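PDB 1R5B: eukaryotic peptide chain release factor GTP-binding subunit from Schizosaccharomyces pombe, which belongs to the GTP-binding translation-factor family, as a release factor subunit with a P-loop nucleotide-binding domain followed by beta-barrel domains. Local coordinates for residues E294-V306 against N310-A322. Numbering follows the deposited sequence.
Sequences EAGSIKKNSNVLV and NQTLEVTAIYDEA
V304 and L313 pair through two straight backbone hydrogen bonds, V304 N to L313 O at 2.8 Å and L313 N to V304 O at 2.9 Å, at the middle of an antiparallel hairpin formed by strands 302-307 and 311-319. Next to them V306 N donates to Q311 O at 2.7 Å, and V315 N to S302 O. N310 and Q311 share V306, and N301 and S302 share V315, each a G1 bulge whose first residue has positive phi.

On the face carrying V304, V306, L313 and V315, V304 CG1 meets V315 CG2 at 3.7 Å, the two side chains crossing at about a right angle. V306 chi1 of -172° sets CG2 anti to the carbonyl carbon, where it reaches both Q311 O and L313 CD1. The other face is more polar: N303 OD1 lies against E314 CG, amide and carboxylate nearly perpendicular, while both methyls of L305 pack on N310 OD1. From the preceding strand, I298 CG2 packs on I318 CD1, which also lies against the backbone at K299-K300.

K300 runs extended, then bends at chi4 (87°), bringing NZ to T316 O at 2.7 Å in the carbonyl plane. Within the turn before the hairpin, S302 OG bonds to K299 O from above the carbonyl plane. Outside, I318 packs on I326 and S329 of strand 325-330. The K300 ammonium thus holds the turn against the second strand of this middle-barrel hairpin, its charge probably shared weakly with E325.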
loop_
_atom_site.group_PDB
_atom_site.type_symbol
_atom_site.label_atom_id
_atom_site.label_comp_id
_atom_site.label_asym_id
_atom_site.label_seq_id
_atom_site.Cartn_x
_atom_site.Cartn_y
_atom_site.Cartn_z
ATOM N N GLU A 294 7.114 -3.166 -5.880
ATOM C CA GLU A 294 6.780 -3.074 -4.452
ATOM C C GLU A 294 6.972 -1.680 -3.890
ATOM O O GLU A 294 6.297 -1.297 -2.938
ATOM C CB GLU A 294 7.604 -4.064 -3.643
ATOM C CG GLU A 294 7.304 -5.513 -3.994
ATOM C CD GLU A 294 5.858 -5.912 -3.752
ATOM O OE1 GLU A 294 5.177 -5.351 -2.855
ATOM O OE2 GLU A 294 5.413 -6.822 -4.471
ATOM N N ALA A 295 7.866 -0.920 -4.498
ATOM C CA ALA A 295 8.117 0.433 -4.072
ATOM C C ALA A 295 8.643 1.234 -5.234
ATOM O O ALA A 295 9.288 0.697 -6.126
ATOM C CB ALA A 295 9.159 0.427 -2.935
ATOM N N GLY A 296 8.387 2.531 -5.193
ATOM C CA GLY A 296 9.023 3.498 -6.068
ATOM C C GLY A 296 8.399 3.527 -7.436
ATOM O O GLY A 296 7.257 3.114 -7.620
ATOM N N SER A 297 9.141 4.033 -8.405
ATOM C CA SER A 297 8.634 4.143 -9.775
ATOM C C SER A 297 9.742 3.892 -10.793
ATOM O O SER A 297 10.917 3.884 -10.458
ATOM C CB SER A 297 8.036 5.525 -9.986
ATOM O OG SER A 297 9.067 6.481 -10.070
ATOM N N ILE A 298 9.357 3.715 -12.048
ATOM C CA ILE A 298 10.315 3.436 -13.117
ATOM C C ILE A 298 9.852 4.110 -14.420
ATOM O O ILE A 298 8.673 4.065 -14.768
ATOM C CB ILE A 298 10.502 1.888 -13.256
ATOM C CG1 ILE A 298 11.662 1.533 -14.169
ATOM C CG2 ILE A 298 9.245 1.220 -13.797
ATOM C CD1 ILE A 298 12.978 1.649 -13.536
ATOM N N LYS A 299 10.790 4.768 -15.098
ATOM C CA LYS A 299 10.563 5.387 -16.399
ATOM C C LYS A 299 11.199 4.508 -17.478
ATOM O O LYS A 299 12.086 3.710 -17.195
ATOM C CB LYS A 299 11.219 6.782 -16.449
ATOM C CG LYS A 299 10.429 7.922 -15.775
ATOM C CD LYS A 299 11.288 8.787 -14.796
ATOM C CE LYS A 299 11.665 10.168 -15.336
ATOM N NZ LYS A 299 11.416 11.265 -14.338
ATOM N N LYS A 300 10.761 4.670 -18.717
ATOM C CA LYS A 300 11.441 4.058 -19.847
ATOM C C LYS A 300 12.823 4.688 -19.982
ATOM O O LYS A 300 12.986 5.900 -19.794
ATOM C CB LYS A 300 10.638 4.267 -21.138
ATOM C CG LYS A 300 11.117 3.451 -22.332
ATOM C CD LYS A 300 10.452 3.929 -23.623
ATOM C CE LYS A 300 11.172 3.439 -24.884
ATOM N NZ LYS A 300 10.690 2.102 -25.304
ATOM N N ASN A 301 13.804 3.860 -20.327
ATOM C CA ASN A 301 15.212 4.262 -20.411
ATOM C C ASN A 301 15.818 4.690 -19.076
ATOM O O ASN A 301 16.532 5.687 -18.994
ATOM C CB ASN A 301 15.405 5.338 -21.466
ATOM C CG ASN A 301 14.903 4.895 -22.825
ATOM O OD1 ASN A 301 15.545 4.086 -23.504
ATOM N ND2 ASN A 301 13.747 5.414 -23.227
ATOM N N SER A 302 15.524 3.918 -18.038
ATOM C CA SER A 302 16.115 4.111 -16.726
ATOM C C SER A 302 17.037 2.946 -16.404
ATOM O O SER A 302 16.737 1.801 -16.734
ATOM C CB SER A 302 15.029 4.183 -15.661
ATOM O OG SER A 302 14.070 5.162 -16.009
ATOM N N ASN A 303 18.156 3.241 -15.755
ATOM C CA ASN A 303 19.028 2.199 -15.252
ATOM C C ASN A 303 18.435 1.635 -13.979
ATOM O O ASN A 303 17.765 2.341 -13.246
ATOM C CB ASN A 303 20.432 2.747 -14.982
ATOM C CG ASN A 303 21.222 2.981 -16.253
ATOM O OD1 ASN A 303 20.816 2.581 -17.340
ATOM N ND2 ASN A 303 22.366 3.627 -16.113
ATOM N N VAL A 304 18.666 0.349 -13.742
ATOM C CA VAL A 304 18.269 -0.308 -12.516
ATOM C C VAL A 304 19.385 -1.230 -12.076
ATOM O O VAL A 304 20.228 -1.604 -12.858
ATOM C CB VAL A 304 16.957 -1.113 -12.675
ATOM C CG1 VAL A 304 15.849 -0.236 -13.250
ATOM C CG2 VAL A 304 17.165 -2.343 -13.539
ATOM N N LEU A 305 19.371 -1.598 -10.805
ATOM C CA LEU A 305 20.381 -2.480 -10.226
ATOM C C LEU A 305 19.736 -3.812 -9.944
ATOM O O LEU A 305 18.617 -3.862 -9.466
ATOM C CB LEU A 305 20.921 -1.873 -8.932
ATOM C CG LEU A 305 22.090 -2.603 -8.289
ATOM C CD1 LEU A 305 23.333 -2.532 -9.173
ATOM C CD2 LEU A 305 22.378 -2.027 -6.922
ATOM N N VAL A 306 20.419 -4.895 -10.278
ATOM C CA VAL A 306 19.969 -6.203 -9.853
ATOM C C VAL A 306 20.727 -6.543 -8.584
ATOM O O VAL A 306 21.942 -6.733 -8.622
ATOM C CB VAL A 306 20.236 -7.305 -10.895
ATOM C CG1 VAL A 306 19.564 -8.605 -10.450
ATOM C CG2 VAL A 306 19.755 -6.900 -12.280
ATOM N N ASN A 310 24.687 -6.974 -7.708
ATOM C CA ASN A 310 25.238 -5.647 -7.957
ATOM C C ASN A 310 25.536 -5.373 -9.444
ATOM O O ASN A 310 26.554 -4.762 -9.795
ATOM C CB ASN A 310 26.490 -5.445 -7.089
ATOM C CG ASN A 310 26.750 -3.985 -6.759
ATOM O OD1 ASN A 310 25.821 -3.187 -6.649
ATOM N ND2 ASN A 310 28.034 -3.631 -6.596
ATOM N N GLN A 311 24.617 -5.810 -10.303
ATOM C CA GLN A 311 24.722 -5.637 -11.744
ATOM C C GLN A 311 23.702 -4.611 -12.254
ATOM O O GLN A 311 22.499 -4.743 -12.015
ATOM C CB GLN A 311 24.482 -6.984 -12.423
ATOM C CG GLN A 311 24.551 -6.978 -13.959
ATOM C CD GLN A 311 25.954 -6.783 -14.499
ATOM O OE1 GLN A 311 26.135 -6.148 -15.537
ATOM N NE2 GLN A 311 26.947 -7.327 -13.802
ATOM N N THR A 312 24.192 -3.600 -12.963
ATOM C CA THR A 312 23.341 -2.568 -13.550
ATOM C C THR A 312 22.781 -3.026 -14.899
ATOM O O THR A 312 23.448 -3.730 -15.639
ATOM C CB THR A 312 24.137 -1.243 -13.699
ATOM O OG1 THR A 312 24.474 -0.723 -12.401
ATOM C CG2 THR A 312 23.274 -0.151 -14.295
ATOM N N LEU A 313 21.540 -2.634 -15.186
ATOM C CA LEU A 313 20.882 -2.878 -16.476
ATOM C C LEU A 313 20.027 -1.674 -16.866
ATOM O O LEU A 313 19.595 -0.912 -16.014
ATOM C CB LEU A 313 19.965 -4.097 -16.397
ATOM C CG LEU A 313 20.566 -5.485 -16.163
ATOM C CD1 LEU A 313 19.443 -6.460 -15.837
ATOM C CD2 LEU A 313 21.371 -5.977 -17.379
ATOM N N GLU A 314 19.765 -1.513 -18.155
ATOM C CA GLU A 314 18.890 -0.455 -18.619
ATOM C C GLU A 314 17.518 -1.016 -18.993
ATOM O O GLU A 314 17.416 -1.941 -19.784
ATOM C CB GLU A 314 19.510 0.259 -19.811
ATOM C CG GLU A 314 18.864 1.607 -20.108
ATOM C CD GLU A 314 19.242 2.186 -21.456
ATOM O OE1 GLU A 314 20.094 1.600 -22.170
ATOM O OE2 GLU A 314 18.676 3.244 -21.804
ATOM N N VAL A 315 16.465 -0.457 -18.410
ATOM C CA VAL A 315 15.100 -0.747 -18.833
ATOM C C VAL A 315 14.759 0.025 -20.126
ATOM O O VAL A 315 14.600 1.239 -20.096
ATOM C CB VAL A 315 14.107 -0.366 -17.720
ATOM C CG1 VAL A 315 12.661 -0.492 -18.197
ATOM C CG2 VAL A 315 14.354 -1.233 -16.492
ATOM N N THR A 316 14.656 -0.679 -21.252
ATOM C CA THR A 316 14.369 -0.043 -22.548
ATOM C C THR A 316 12.883 -0.007 -22.915
ATOM O O THR A 316 12.492 0.689 -23.860
ATOM C CB THR A 316 15.154 -0.736 -23.695
ATOM O OG1 THR A 316 14.773 -2.114 -23.796
ATOM C CG2 THR A 316 16.648 -0.775 -23.395
ATOM N N ALA A 317 12.064 -0.764 -22.193
ATOM C CA ALA A 317 10.624 -0.745 -22.429
ATOM C C ALA A 317 9.837 -1.325 -21.263
ATOM O O ALA A 317 10.318 -2.209 -20.573
ATOM C CB ALA A 317 10.287 -1.490 -23.718
ATOM N N ILE A 318 8.621 -0.817 -21.081
ATOM C CA ILE A 318 7.699 -1.265 -20.046
ATOM C C ILE A 318 6.370 -1.675 -20.680
ATOM O O ILE A 318 5.882 -1.005 -21.583
ATOM C CB ILE A 318 7.448 -0.119 -19.032
ATOM C CG1 ILE A 318 8.776 0.450 -18.515
ATOM C CG2 ILE A 318 6.581 -0.601 -17.868
ATOM C CD1 ILE A 318 8.615 1.699 -17.682
ATOM N N TYR A 319 5.783 -2.759 -20.181
ATOM C CA TYR A 319 4.489 -3.253 -20.664
ATOM C C TYR A 319 3.611 -3.667 -19.484
ATOM O O TYR A 319 4.105 -4.199 -18.492
ATOM C CB TYR A 319 4.671 -4.464 -21.589
ATOM C CG TYR A 319 5.521 -4.227 -22.821
ATOM C CD1 TYR A 319 6.893 -4.473 -22.807
ATOM C CD2 TYR A 319 4.948 -3.789 -24.014
ATOM C CE1 TYR A 319 7.676 -4.275 -23.951
ATOM C CE2 TYR A 319 5.722 -3.586 -25.161
ATOM C CZ TYR A 319 7.081 -3.831 -25.123
ATOM O OH TYR A 319 7.838 -3.619 -26.247
ATOM N N ASP A 320 2.306 -3.434 -19.592
ATOM C CA ASP A 320 1.377 -3.833 -18.525
ATOM C C ASP A 320 0.873 -5.244 -18.787
ATOM O O ASP A 320 1.244 -5.857 -19.794
ATOM C CB ASP A 320 0.203 -2.857 -18.414
ATOM C CG ASP A 320 -0.559 -2.711 -19.703
ATOM O OD1 ASP A 320 -0.650 -3.688 -20.474
ATOM O OD2 ASP A 320 -1.098 -1.639 -20.035
ATOM N N GLU A 321 0.008 -5.748 -17.903
ATOM C CA GLU A 321 -0.570 -7.099 -18.057
ATOM C C GLU A 321 -1.373 -7.303 -19.360
ATOM O O GLU A 321 -1.712 -8.444 -19.707
ATOM C CB GLU A 321 -1.428 -7.476 -16.826
ATOM C CG GLU A 321 -0.799 -8.542 -15.919
ATOM C CD GLU A 321 -1.103 -8.362 -14.428
ATOM O OE1 GLU A 321 -1.775 -7.379 -14.033
ATOM O OE2 GLU A 321 -0.658 -9.224 -13.641
ATOM N N ALA A 322 -1.688 -6.209 -20.061
ATOM C CA ALA A 322 -2.258 -6.276 -21.416
ATOM C C ALA A 322 -1.251 -5.909 -22.534
ATOM O O ALA A 322 -1.623 -5.263 -23.525
ATOM C CB ALA A 322 -3.502 -5.398 -21.509
#